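Local coordinates for C381 turret protein (Sulfolobus turreted icosahedral virus, PDB 4IND) that helps build the turrets that project from the capsid of an archaeal virus, each chain folding into three jelly-roll domains, at residues S34-S39 against P65-I70; P59-G64 against L138-F143; M182-N187 against V251-G256; T195-G200 against L211-I216. All blocks are in the same frame, centred on the assembly; numbering follows the deposited sequence.

Contact 1. Residues S34-S39 against P65-I70; sequences SIFVGS and PNASII
The two-residue strand of Phe36 and Val37 pairs antiparallel with strand 67-71, adding an edge to a small three-stranded sheet of the first jelly-roll domain; strand 130-134 lies on the other flank of 67-71. Val37 and Ser68 form a hydrogen-bonded pair: Val37 N reaches Ser68 O at 2.8 Å, and Ser68 N returns to Val37 O at 3.0 Å. Two residues along, past the non-hydrogen-bonded pair Phe36-Ile69, Ile70 N donates to Ile35 O at 2.9 Å. The same Ile35 O also receives a CA-H...O contact from Ile69 CA at 3.2 Å, so two donors share this acceptor.

Phe36 and Ile69 face the inside of the domain, toward Ile140 and Phe143 of strand 138-147. CG of Phe36 stands opposite its own N (chi1 -176°), which lays the ring along the strand toward the Gly38 side; there CZ comes obliquely to the Ala67 methyl at 3.5 Å. Ile69 CG1 meets the same ring at its edge. A residue as small as Ala67 suits this place, because its CB also packs 3.3 Å from Val37 O. On the reverse face Val37 CG2 meets Ile70 CD1 at 3.8 Å, and both residues pack on Asn52 of a neighbouring subunit. Gly38 then leaves the strand at a phi of 115°, where a CB would be jammed against the carbonyl oxygen of Val37.

The backbone bonds fix the register, while apolar groups on both faces let this short edge strand serve the domain core and the subunit interface at once.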
loop_
_atom_site.group_PDB
_atom_site.type_symbol
_atom_site.label_atom_id
_atom_site.label_comp_id
_atom_site.label_asym_id
_atom_site.label_seq_id
_atom_site.Cartn_x
_atom_site.Cartn_y
_atom_site.Cartn_z
ATOM N N SER A 34 -14.974 -35.055 4.654
ATOM C CA SER A 34 -13.817 -34.326 4.129
ATOM C C SER A 34 -12.642 -34.325 5.073
ATOM O O SER A 34 -11.548 -34.753 4.700
ATOM C CB SER A 34 -14.209 -32.885 3.772
ATOM O OG SER A 34 -14.816 -32.253 4.879
ATOM N N ILE A 35 -12.855 -33.847 6.296
ATOM C CA ILE A 35 -11.728 -33.620 7.203
ATOM C C ILE A 35 -11.851 -34.233 8.607
ATOM O O ILE A 35 -10.910 -34.191 9.384
ATOM C CB ILE A 35 -11.403 -32.124 7.323
ATOM C CG1 ILE A 35 -12.549 -31.350 7.973
ATOM C CG2 ILE A 35 -11.075 -31.539 5.946
ATOM C CD1 ILE A 35 -12.229 -29.852 8.208
ATOM N N PHE A 36 -13.001 -34.820 8.917
ATOM C CA PHE A 36 -13.194 -35.423 10.234
ATOM C C PHE A 36 -12.959 -36.931 10.212
ATOM O O PHE A 36 -13.486 -37.630 9.345
ATOM C CB PHE A 36 -14.591 -35.080 10.795
ATOM C CG PHE A 36 -14.827 -35.593 12.198
ATOM C CD1 PHE A 36 -14.309 -34.919 13.295
ATOM C CD2 PHE A 36 -15.581 -36.736 12.409
ATOM C CE1 PHE A 36 -14.529 -35.381 14.585
ATOM C CE2 PHE A 36 -15.814 -37.219 13.691
ATOM C CZ PHE A 36 -15.294 -36.537 14.787
ATOM N N VAL A 37 -12.166 -37.422 11.164
ATOM C CA VAL A 37 -11.817 -38.828 11.259
ATOM C C VAL A 37 -12.419 -39.358 12.546
ATOM O O VAL A 37 -12.173 -38.814 13.621
ATOM C CB VAL A 37 -10.276 -39.029 11.280
ATOM C CG1 VAL A 37 -9.916 -40.516 11.304
ATOM C CG2 VAL A 37 -9.625 -38.312 10.096
ATOM N N GLY A 38 -13.207 -40.425 12.435
ATOM C CA GLY A 38 -13.813 -41.057 13.598
ATOM C C GLY A 38 -15.328 -40.950 13.581
ATOM O O GLY A 38 -15.917 -40.517 12.610
ATOM N N SER A 39 -15.948 -41.356 14.682
ATOM C CA SER A 39 -17.393 -41.301 14.829
ATOM C C SER A 39 -17.806 -40.072 15.629
ATOM O O SER A 39 -16.977 -39.416 16.260
ATOM C CB SER A 39 -17.896 -42.568 15.524
ATOM O OG SER A 39 -17.666 -43.714 14.725
ATOM N N PRO A 65 -11.409 -44.248 20.849
ATOM C CA PRO A 65 -10.201 -43.558 20.398
ATOM C C PRO A 65 -10.492 -42.096 20.151
ATOM O O PRO A 65 -11.652 -41.731 19.917
ATOM C CB PRO A 65 -9.873 -44.261 19.075
ATOM C CG PRO A 65 -11.193 -44.841 18.622
ATOM C CD PRO A 65 -11.872 -45.258 19.879
ATOM N N ASN A 66 -9.462 -41.265 20.203
ATOM C CA ASN A 66 -9.627 -39.877 19.839
ATOM C C ASN A 66 -10.124 -39.775 18.404
ATOM O O ASN A 66 -9.837 -40.632 17.572
ATOM C CB ASN A 66 -8.305 -39.119 19.964
ATOM C CG ASN A 66 -7.776 -39.074 21.390
ATOM O OD1 ASN A 66 -8.502 -39.342 22.362
ATOM N ND2 ASN A 66 -6.499 -38.741 21.519
ATOM N N ALA A 67 -10.887 -38.732 18.120
ATOM C CA ALA A 67 -11.175 -38.359 16.735
ATOM C C ALA A 67 -10.030 -37.473 16.244
ATOM O O ALA A 67 -9.180 -37.053 17.035
ATOM C CB ALA A 67 -12.494 -37.624 16.649
ATOM N N SER A 68 -10.004 -37.188 14.942
ATOM C CA SER A 68 -8.993 -36.314 14.378
ATOM C C SER A 68 -9.608 -35.390 13.353
ATOM O O SER A 68 -10.594 -35.731 12.707
ATOM C CB SER A 68 -7.895 -37.127 13.687
ATOM O OG SER A 68 -7.320 -38.070 14.560
ATOM N N ILE A 69 -9.016 -34.217 13.202
ATOM C CA ILE A 69 -9.284 -33.398 12.040
ATOM C C ILE A 69 -8.003 -33.419 11.218
ATOM O O ILE A 69 -6.916 -33.219 11.745
ATOM C CB ILE A 69 -9.651 -31.973 12.437
ATOM C CG1 ILE A 69 -10.993 -31.978 13.177
ATOM C CG2 ILE A 69 -9.752 -31.077 11.180
ATOM C CD1 ILE A 69 -11.333 -30.664 13.852
ATOM N N ILE A 70 -8.137 -33.710 9.931
ATOM C CA ILE A 70 -6.994 -33.831 9.046
ATOM C C ILE A 70 -7.319 -33.124 7.727
ATOM O O ILE A 70 -8.303 -33.471 7.054
ATOM C CB ILE A 70 -6.669 -35.321 8.756
ATOM C CG1 ILE A 70 -6.347 -36.080 10.055
ATOM C CG2 ILE A 70 -5.487 -35.429 7.815
ATOM C CD1 ILE A 70 -5.940 -37.552 9.806
#

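Contact 2. Residues P59-G64 against L138-F143; sequences PVVPLG and LAILEF
Val60 and Ala139 bridge the end of strand 52-60 to strand 138-147, a central strand of one sheet of the first jelly roll. It is a single bridge with CA atoms 4.0 Å apart, made at the end of the 41-49/52-60 hairpin. Two hydrogen bonds flank it: Ile140 N to Pro59 O at 2.9 Å, and Val61 N to Leu138 O at 3.0 Å.

The Val60 side chain shows how the bridge is padded. Its CB stands 4.1 Å from Leu138 O. From there the two methyls part: CG1 lies beside that same oxygen, whereas CG2, next to the backbone N, meets the Ala139 methyl at 3.8 Å. With the CA atoms so close, the small Ala139 methyl leaves Val60 CG2 at ordinary packing distance. Val61 turns its CG2 past Leu138 O at 3.7 Å and packs on Ala67, a residue of the neighbouring sheet.

Farther along, Leu141 and Glu142 both face Lys85, a classic beta bulge. Glu142 OE2 is held by Tyr19 OH and by the backbone N of Glu74 of a neighbouring subunit, which ties this strand into the assembly. Pro59 borders the bridge on the Ile140 side, and a proline brings carbon there but no N-H. Ile140 O, buried and without a hydrogen-bond partner in the model, lies 3.4 Å from both CG and CD of the Pro59 ring.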
loop_
_atom_site.group_PDB
_atom_site.type_symbol
_atom_site.label_atom_id
_atom_site.label_comp_id
_atom_site.label_asym_id
_atom_site.label_seq_id
_atom_site.Cartn_x
_atom_site.Cartn_y
_atom_site.Cartn_z
ATOM N N PRO A 59 -21.911 -32.232 17.183
ATOM C CA PRO A 59 -21.279 -33.558 17.225
ATOM C C PRO A 59 -20.350 -33.683 18.447
ATOM O O PRO A 59 -19.590 -32.754 18.756
ATOM C CB PRO A 59 -20.483 -33.594 15.902
ATOM C CG PRO A 59 -20.139 -32.122 15.679
ATOM C CD PRO A 59 -21.422 -31.424 16.055
ATOM N N VAL A 60 -20.453 -34.789 19.168
ATOM C CA VAL A 60 -19.569 -35.056 20.299
ATOM C C VAL A 60 -18.746 -36.307 20.015
ATOM O O VAL A 60 -19.288 -37.302 19.542
ATOM C CB VAL A 60 -20.395 -35.308 21.585
ATOM C CG1 VAL A 60 -19.463 -35.533 22.787
ATOM C CG2 VAL A 60 -21.341 -34.138 21.847
ATOM N N VAL A 61 -17.454 -36.266 20.322
ATOM C CA VAL A 61 -16.608 -37.444 20.180
ATOM C C VAL A 61 -17.023 -38.493 21.213
ATOM O O VAL A 61 -17.054 -38.227 22.418
ATOM C CB VAL A 61 -15.122 -37.100 20.344
ATOM C CG1 VAL A 61 -14.267 -38.366 20.144
ATOM C CG2 VAL A 61 -14.716 -36.009 19.361
ATOM N N PRO A 62 -17.351 -39.701 20.751
ATOM C CA PRO A 62 -17.847 -40.709 21.692
ATOM C C PRO A 62 -16.718 -41.409 22.427
ATOM O O PRO A 62 -15.554 -41.208 22.062
ATOM C CB PRO A 62 -18.570 -41.708 20.781
ATOM C CG PRO A 62 -17.902 -41.566 19.461
ATOM C CD PRO A 62 -17.441 -40.136 19.345
ATOM N N LEU A 63 -17.065 -42.226 23.422
ATOM C CA LEU A 63 -16.089 -43.041 24.134
ATOM C C LEU A 63 -15.325 -43.890 23.143
ATOM O O LEU A 63 -15.912 -44.439 22.213
ATOM C CB LEU A 63 -16.785 -43.958 25.132
ATOM C CG LEU A 63 -17.425 -43.248 26.316
ATOM C CD1 LEU A 63 -18.210 -44.247 27.152
ATOM C CD2 LEU A 63 -16.344 -42.574 27.138
ATOM N N GLY A 64 -14.019 -44.011 23.349
ATOM C CA GLY A 64 -13.181 -44.767 22.436
ATOM C C GLY A 64 -11.965 -43.960 22.035
ATOM O O GLY A 64 -11.524 -43.093 22.788
ATOM N N LEU A 138 -15.600 -34.343 23.891
ATOM C CA LEU A 138 -15.547 -32.973 23.359
ATOM C C LEU A 138 -16.618 -32.809 22.285
ATOM O O LEU A 138 -16.691 -33.595 21.338
ATOM C CB LEU A 138 -14.188 -32.672 22.741
ATOM C CG LEU A 138 -13.099 -31.974 23.531
ATOM C CD1 LEU A 138 -12.075 -31.403 22.546
ATOM C CD2 LEU A 138 -13.660 -30.884 24.463
ATOM N N ALA A 139 -17.472 -31.813 22.455
ATOM C CA ALA A 139 -18.394 -31.395 21.410
ATOM C C ALA A 139 -17.654 -30.396 20.507
ATOM O O ALA A 139 -16.953 -29.510 21.006
ATOM C CB ALA A 139 -19.605 -30.711 22.063
ATOM N N ILE A 140 -17.813 -30.536 19.193
ATOM C CA ILE A 140 -17.198 -29.604 18.255
ATOM C C ILE A 140 -18.264 -28.686 17.671
ATOM O O ILE A 140 -19.129 -29.134 16.925
ATOM C CB ILE A 140 -16.488 -30.364 17.129
ATOM C CG1 ILE A 140 -15.647 -31.499 17.715
ATOM C CG2 ILE A 140 -15.636 -29.425 16.287
ATOM C CD1 ILE A 140 -15.181 -32.522 16.687
ATOM N N LEU A 141 -18.200 -27.398 18.004
ATOM C CA LEU A 141 -19.277 -26.475 17.624
ATOM C C LEU A 141 -18.998 -25.699 16.331
ATOM O O LEU A 141 -19.913 -25.488 15.519
ATOM C CB LEU A 141 -19.592 -25.479 18.749
ATOM C CG LEU A 141 -19.816 -25.958 20.183
ATOM C CD1 LEU A 141 -20.614 -24.922 20.979
ATOM C CD2 LEU A 141 -20.490 -27.292 20.234
ATOM N N GLU A 142 -17.758 -25.247 16.167
ATOM C CA GLU A 142 -17.378 -24.454 14.987
ATOM C C GLU A 142 -15.939 -24.746 14.636
ATOM O O GLU A 142 -15.148 -25.077 15.493
ATOM C CB GLU A 142 -17.535 -22.948 15.220
ATOM C CG GLU A 142 -18.949 -22.455 15.498
ATOM C CD GLU A 142 -18.983 -20.963 15.900
ATOM O OE1 GLU A 142 -19.531 -20.657 16.985
ATOM O OE2 GLU A 142 -18.499 -20.097 15.126
ATOM N N PHE A 143 -15.605 -24.618 13.359
ATOM C CA PHE A 143 -14.230 -24.785 12.919
ATOM C C PHE A 143 -13.984 -23.691 11.904
ATOM O O PHE A 143 -14.708 -23.601 10.907
ATOM C CB PHE A 143 -14.015 -26.155 12.284
ATOM C CG PHE A 143 -12.573 -26.430 11.892
ATOM C CD1 PHE A 143 -11.669 -26.937 12.812
ATOM C CD2 PHE A 143 -12.136 -26.152 10.596
ATOM C CE1 PHE A 143 -10.347 -27.185 12.448
ATOM C CE2 PHE A 143 -10.830 -26.395 10.213
ATOM C CZ PHE A 143 -9.931 -26.922 11.131
#

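Contact 3. Residues M182-N187 against V251-G256; sequences MPYSYN and VPFTFG
Strands 182-187 and 253-256 run antiparallel at 161°, their axes 4.6 Å apart; three hydrogen bonds join them and a fourth, to Pro252 O just before the second strand, extends the ladder. Ser185 and Thr254 are the hydrogen-bonded pair at the centre, exchanging two bonds of 2.8 Å: Ser185 N to Thr254 O and Thr254 N to Ser185 O. Gly256 N to Pro183 O and Asn187 N to Pro252 O close the two ends.

The side chains divide between the faces. Tyr184, Tyr186, Phe253 and Phe255 all point to the inner one. Phe253 is the key piece: the CB of Tyr186 sits over the centre of its ring, 3.5 Å from the centroid and 7° off the normal, a CH-pi contact. Tyr184 CD1 approaches the edge of that ring, 3.7 Å from Phe253 CE1. With CG between N and carbonyl carbon (chi1 62° in Tyr184, and likewise in Tyr186), each ring stands up from the sheet alongside Phe253 and meets it obliquely. Tyr184 and Phe255 touch through their CB atoms at 3.9 Å. On the outer face the small polar Ser185 and Thr254 suit a partly exposed surface, and Ser185 OG bonds Lys159 NZ.

Such faces fit a beta sandwich; the strand order 155-163, 253-262, 176-187, 221-232, with this pair in the middle, is consistent with the B-I-D-G sheet of a jelly roll.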
loop_
_atom_site.group_PDB
_atom_site.type_symbol
_atom_site.label_atom_id
_atom_site.label_comp_id
_atom_site.label_asym_id
_atom_site.label_seq_id
_atom_site.Cartn_x
_atom_site.Cartn_y
_atom_site.Cartn_z
ATOM N N MET A 182 5.079 -12.720 23.937
ATOM C CA MET A 182 4.629 -13.910 24.633
ATOM C C MET A 182 4.488 -13.673 26.133
ATOM O O MET A 182 5.459 -13.772 26.882
ATOM C CB MET A 182 5.568 -15.080 24.320
ATOM C CG MET A 182 5.701 -15.327 22.827
ATOM S SD MET A 182 7.146 -16.282 22.351
ATOM C CE MET A 182 6.965 -17.706 23.424
ATOM N N PRO A 183 3.266 -13.334 26.571
ATOM C CA PRO A 183 2.968 -13.230 27.997
ATOM C C PRO A 183 3.106 -14.633 28.540
ATOM O O PRO A 183 2.684 -15.568 27.846
ATOM C CB PRO A 183 1.488 -12.824 28.025
ATOM C CG PRO A 183 1.152 -12.372 26.625
ATOM C CD PRO A 183 2.073 -13.129 25.720
ATOM N N TYR A 184 3.699 -14.798 29.716
ATOM C CA TYR A 184 3.870 -16.125 30.287
ATOM C C TYR A 184 3.675 -16.095 31.789
ATOM O O TYR A 184 3.763 -15.043 32.401
ATOM C CB TYR A 184 5.267 -16.668 29.976
ATOM C CG TYR A 184 6.378 -15.834 30.564
ATOM C CD1 TYR A 184 6.743 -15.977 31.908
ATOM C CD2 TYR A 184 7.055 -14.882 29.798
ATOM C CE1 TYR A 184 7.752 -15.213 32.463
ATOM C CE2 TYR A 184 8.077 -14.111 30.367
ATOM C CZ TYR A 184 8.408 -14.289 31.693
ATOM O OH TYR A 184 9.403 -13.533 32.258
ATOM N N SER A 185 3.373 -17.269 32.350
ATOM C CA SER A 185 3.423 -17.497 33.794
ATOM C C SER A 185 4.189 -18.789 34.008
ATOM O O SER A 185 4.108 -19.710 33.181
ATOM C CB SER A 185 2.025 -17.646 34.394
ATOM O OG SER A 185 1.260 -16.466 34.253
ATOM N N TYR A 186 4.937 -18.868 35.095
ATOM C CA TYR A 186 5.645 -20.101 35.407
ATOM C C TYR A 186 5.456 -20.488 36.855
ATOM O O TYR A 186 5.129 -19.654 37.712
ATOM C CB TYR A 186 7.141 -19.957 35.103
ATOM C CG TYR A 186 7.831 -18.962 36.006
ATOM C CD1 TYR A 186 8.205 -19.305 37.291
ATOM C CD2 TYR A 186 8.088 -17.677 35.571
ATOM C CE1 TYR A 186 8.826 -18.392 38.119
ATOM C CE2 TYR A 186 8.708 -16.762 36.378
ATOM C CZ TYR A 186 9.078 -17.120 37.653
ATOM O OH TYR A 186 9.690 -16.178 38.435
ATOM N N ASN A 187 5.665 -21.767 37.129
ATOM C CA ASN A 187 5.735 -22.246 38.495
ATOM C C ASN A 187 6.987 -23.098 38.646
ATOM O O ASN A 187 7.091 -24.179 38.073
ATOM C CB ASN A 187 4.481 -23.044 38.856
ATOM C CG ASN A 187 4.537 -23.590 40.265
ATOM O OD1 ASN A 187 5.256 -23.058 41.114
ATOM N ND2 ASN A 187 3.784 -24.657 40.526
ATOM N N VAL A 251 9.748 -26.934 35.825
ATOM C CA VAL A 251 9.293 -25.554 35.773
ATOM C C VAL A 251 8.251 -25.367 34.682
ATOM O O VAL A 251 8.559 -24.865 33.602
ATOM C CB VAL A 251 10.453 -24.589 35.504
ATOM C CG1 VAL A 251 9.968 -23.160 35.621
ATOM C CG2 VAL A 251 11.600 -24.852 36.468
ATOM N N PRO A 252 7.000 -25.761 34.961
ATOM C CA PRO A 252 5.969 -25.608 33.917
ATOM C C PRO A 252 5.670 -24.139 33.617
ATOM O O PRO A 252 5.624 -23.311 34.544
ATOM C CB PRO A 252 4.739 -26.284 34.531
ATOM C CG PRO A 252 5.015 -26.354 36.000
ATOM C CD PRO A 252 6.506 -26.484 36.143
ATOM N N PHE A 253 5.500 -23.824 32.338
ATOM C CA PHE A 253 5.082 -22.503 31.885
ATOM C C PHE A 253 3.710 -22.596 31.242
ATOM O O PHE A 253 3.325 -23.642 30.680
ATOM C CB PHE A 253 6.064 -21.939 30.827
ATOM C CG PHE A 253 7.279 -21.248 31.408
ATOM C CD1 PHE A 253 7.433 -19.872 31.283
ATOM C CD2 PHE A 253 8.278 -21.972 32.030
ATOM C CE1 PHE A 253 8.565 -19.229 31.795
ATOM C CE2 PHE A 253 9.406 -21.336 32.548
ATOM C CZ PHE A 253 9.544 -19.963 32.427
ATOM N N THR A 254 2.971 -21.496 31.314
ATOM C CA THR A 254 1.791 -21.298 30.481
ATOM C C THR A 254 2.021 -19.986 29.756
ATOM O O THR A 254 2.453 -19.018 30.365
ATOM C CB THR A 254 0.522 -21.190 31.316
ATOM O OG1 THR A 254 0.400 -22.346 32.147
ATOM C CG2 THR A 254 -0.701 -21.100 30.409
ATOM N N PHE A 255 1.779 -19.943 28.446
ATOM C CA PHE A 255 2.081 -18.722 27.717
ATOM C C PHE A 255 1.100 -18.477 26.577
ATOM O O PHE A 255 0.375 -19.384 26.144
ATOM C CB PHE A 255 3.537 -18.732 27.224
ATOM C CG PHE A 255 3.814 -19.770 26.159
ATOM C CD1 PHE A 255 3.770 -19.436 24.815
ATOM C CD2 PHE A 255 4.132 -21.075 26.514
ATOM C CE1 PHE A 255 4.032 -20.401 23.831
ATOM C CE2 PHE A 255 4.394 -22.041 25.553
ATOM C CZ PHE A 255 4.338 -21.705 24.202
ATOM N N GLY A 256 1.088 -17.241 26.104
ATOM C CA GLY A 256 0.265 -16.832 24.993
ATOM C C GLY A 256 1.190 -16.487 23.844
ATOM O O GLY A 256 2.412 -16.555 23.984
#

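Contact 4. Residues T195-G200 against L211-I216; sequences TNFQFG and LVISSI
Phe197 CG is anti to N (chi1 -177°), while Ile216 extends fully beyond its CG1; together they bring Ile216 CD1, from the short strand 215-216 past the corner at Ser214, over one face of the ring. Ile216 CD1 is 3.6 Å from the centroid of the Phe197 ring, 19° off the normal and shifted toward CG, a CH-pi contact. Phe199 presents instead an edge, with Leu211 CD1 4.2 Å from its CD2.

The strands are antiparallel, and Phe197 pairs with Ile213: Ile213 N reaches Phe197 O at 2.9 Å, but the return bond from Phe197 N to Ile213 O is bent, 131° at the hydrogen. Beyond Gln198 the register slips by one in a beta bulge, where Phe199 N donates to Leu211 O and Leu211 N to Gly200 O, each at 2.8 Å. At the other end, where the chain turns a corner, Asn196 takes a left-handed backbone conformation, which asparagine tolerates well; its N bonds Ser214 O, and its CA packs on Val212 CG1 at 3.7 Å. Gln198, on the outer side with Val212, bonds Thr244 through OE1.

The bulged hairpin of strands 194-203 and 208-213 is consistent with the E-F pair of a jelly-roll C-H-E-F sheet.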
loop_
_atom_site.group_PDB
_atom_site.type_symbol
_atom_site.label_atom_id
_atom_site.label_comp_id
_atom_site.label_asym_id
_atom_site.label_seq_id
_atom_site.Cartn_x
_atom_site.Cartn_y
_atom_site.Cartn_z
ATOM N N THR A 195 19.401 -18.453 37.045
ATOM C CA THR A 195 19.855 -17.178 36.546
ATOM C C THR A 195 20.055 -17.240 35.041
ATOM O O THR A 195 20.591 -18.215 34.513
ATOM C CB THR A 195 21.104 -16.725 37.267
ATOM O OG1 THR A 195 22.074 -17.773 37.215
ATOM C CG2 THR A 195 20.784 -16.434 38.729
ATOM N N ASN A 196 19.612 -16.196 34.352
ATOM C CA ASN A 196 19.633 -16.191 32.895
ATOM C C ASN A 196 19.051 -17.477 32.327
ATOM O O ASN A 196 19.647 -18.139 31.474
ATOM C CB ASN A 196 21.037 -15.918 32.364
ATOM C CG ASN A 196 21.524 -14.531 32.731
ATOM O OD1 ASN A 196 20.728 -13.599 32.853
ATOM N ND2 ASN A 196 22.831 -14.388 32.913
ATOM N N PHE A 197 17.869 -17.804 32.834
ATOM C CA PHE A 197 17.080 -18.944 32.395
ATOM C C PHE A 197 16.632 -18.775 30.954
ATOM O O PHE A 197 15.831 -17.884 30.645
ATOM C CB PHE A 197 15.849 -19.041 33.293
ATOM C CG PHE A 197 14.968 -20.217 33.005
ATOM C CD1 PHE A 197 15.127 -21.409 33.706
ATOM C CD2 PHE A 197 13.965 -20.125 32.066
ATOM C CE1 PHE A 197 14.307 -22.493 33.455
ATOM C CE2 PHE A 197 13.134 -21.212 31.807
ATOM C CZ PHE A 197 13.307 -22.398 32.504
ATOM N N GLN A 198 17.130 -19.620 30.058
ATOM C CA GLN A 198 16.655 -19.541 28.686
ATOM C C GLN A 198 15.386 -20.374 28.553
ATOM O O GLN A 198 15.411 -21.588 28.717
ATOM C CB GLN A 198 17.715 -19.983 27.668
ATOM C CG GLN A 198 17.181 -19.929 26.230
ATOM C CD GLN A 198 18.212 -20.306 25.183
ATOM O OE1 GLN A 198 17.977 -21.154 24.348
ATOM N NE2 GLN A 198 19.341 -19.665 25.217
ATOM N N PHE A 199 14.273 -19.702 28.287
ATOM C CA PHE A 199 12.994 -20.371 28.092
ATOM C C PHE A 199 12.953 -21.034 26.718
ATOM O O PHE A 199 12.454 -22.158 26.545
ATOM C CB PHE A 199 11.869 -19.329 28.226
ATOM C CG PHE A 199 10.527 -19.810 27.751
ATOM C CD1 PHE A 199 9.782 -20.712 28.498
ATOM C CD2 PHE A 199 10.003 -19.343 26.562
ATOM C CE1 PHE A 199 8.538 -21.161 28.052
ATOM C CE2 PHE A 199 8.762 -19.777 26.107
ATOM C CZ PHE A 199 8.027 -20.693 26.854
ATOM N N GLY A 200 13.475 -20.334 25.726
ATOM C CA GLY A 200 13.372 -20.815 24.350
ATOM C C GLY A 200 14.097 -19.899 23.391
ATOM O O GLY A 200 14.836 -19.018 23.824
ATOM N N LEU A 211 15.123 -16.263 24.365
ATOM C CA LEU A 211 14.125 -15.689 25.246
ATOM C C LEU A 211 14.573 -16.013 26.657
ATOM O O LEU A 211 14.494 -17.159 27.096
ATOM C CB LEU A 211 12.755 -16.299 24.960
ATOM C CG LEU A 211 12.292 -16.169 23.515
ATOM C CD1 LEU A 211 11.018 -16.948 23.279
ATOM C CD2 LEU A 211 12.100 -14.711 23.133
ATOM N N VAL A 212 15.069 -15.003 27.362
ATOM C CA VAL A 212 15.765 -15.219 28.632
ATOM C C VAL A 212 15.113 -14.480 29.809
ATOM O O VAL A 212 14.668 -13.345 29.674
ATOM C CB VAL A 212 17.239 -14.785 28.522
ATOM C CG1 VAL A 212 17.956 -14.929 29.862
ATOM C CG2 VAL A 212 17.944 -15.582 27.432
ATOM N N ILE A 213 15.062 -15.140 30.962
ATOM C CA ILE A 213 14.551 -14.537 32.179
ATOM C C ILE A 213 15.702 -14.354 33.165
ATOM O O ILE A 213 16.396 -15.320 33.493
ATOM C CB ILE A 213 13.458 -15.419 32.827
ATOM C CG1 ILE A 213 12.277 -15.588 31.881
ATOM C CG2 ILE A 213 13.013 -14.806 34.167
ATOM C CD1 ILE A 213 11.279 -16.669 32.291
ATOM N N SER A 214 15.903 -13.122 33.638
ATOM C CA SER A 214 17.021 -12.811 34.529
ATOM C C SER A 214 17.181 -13.792 35.678
ATOM O O SER A 214 18.270 -14.327 35.906
ATOM C CB SER A 214 16.893 -11.395 35.104
ATOM O OG SER A 214 16.937 -10.439 34.068
ATOM N N SER A 215 16.105 -14.001 36.423
ATOM C CA SER A 215 16.141 -14.963 37.513
ATOM C C SER A 215 14.775 -15.558 37.802
ATOM O O SER A 215 13.747 -14.880 37.715
ATOM C CB SER A 215 16.714 -14.331 38.775
ATOM O OG SER A 215 15.883 -13.277 39.219
ATOM N N ILE A 216 14.791 -16.844 38.126
ATOM C CA ILE A 216 13.607 -17.565 38.546
ATOM C C ILE A 216 13.947 -18.111 39.921
ATOM O O ILE A 216 14.739 -19.052 40.052
ATOM C CB ILE A 216 13.255 -18.705 37.568
ATOM C CG1 ILE A 216 12.839 -18.131 36.209
ATOM C CG2 ILE A 216 12.153 -19.567 38.131
ATOM C CD1 ILE A 216 12.500 -19.172 35.177
#

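From the N terminus, contact 1 closes a loop that holds the 41-49/52-60 hairpin, and contact 2 begins inside that loop, at 59-64, and closes far later at 138-143, so the two cross. They touch, Phe36 against Ile140 and Ile69 against Phe143, tying the 36-37/67-71/130-134 sheet to the sheet of strand 138-147. The chain then enters the second domain, where contact 3 spans a long excursion between 182-187 and 251-256, and the hairpin of contact 4 lies wholly within it. Those two face each other across the sandwich, Phe253 meeting Phe199 and Ile213. The contacts of the two domains do not touch; contacts 2 and 3 come nearest, with about 17 Å between their closest atoms.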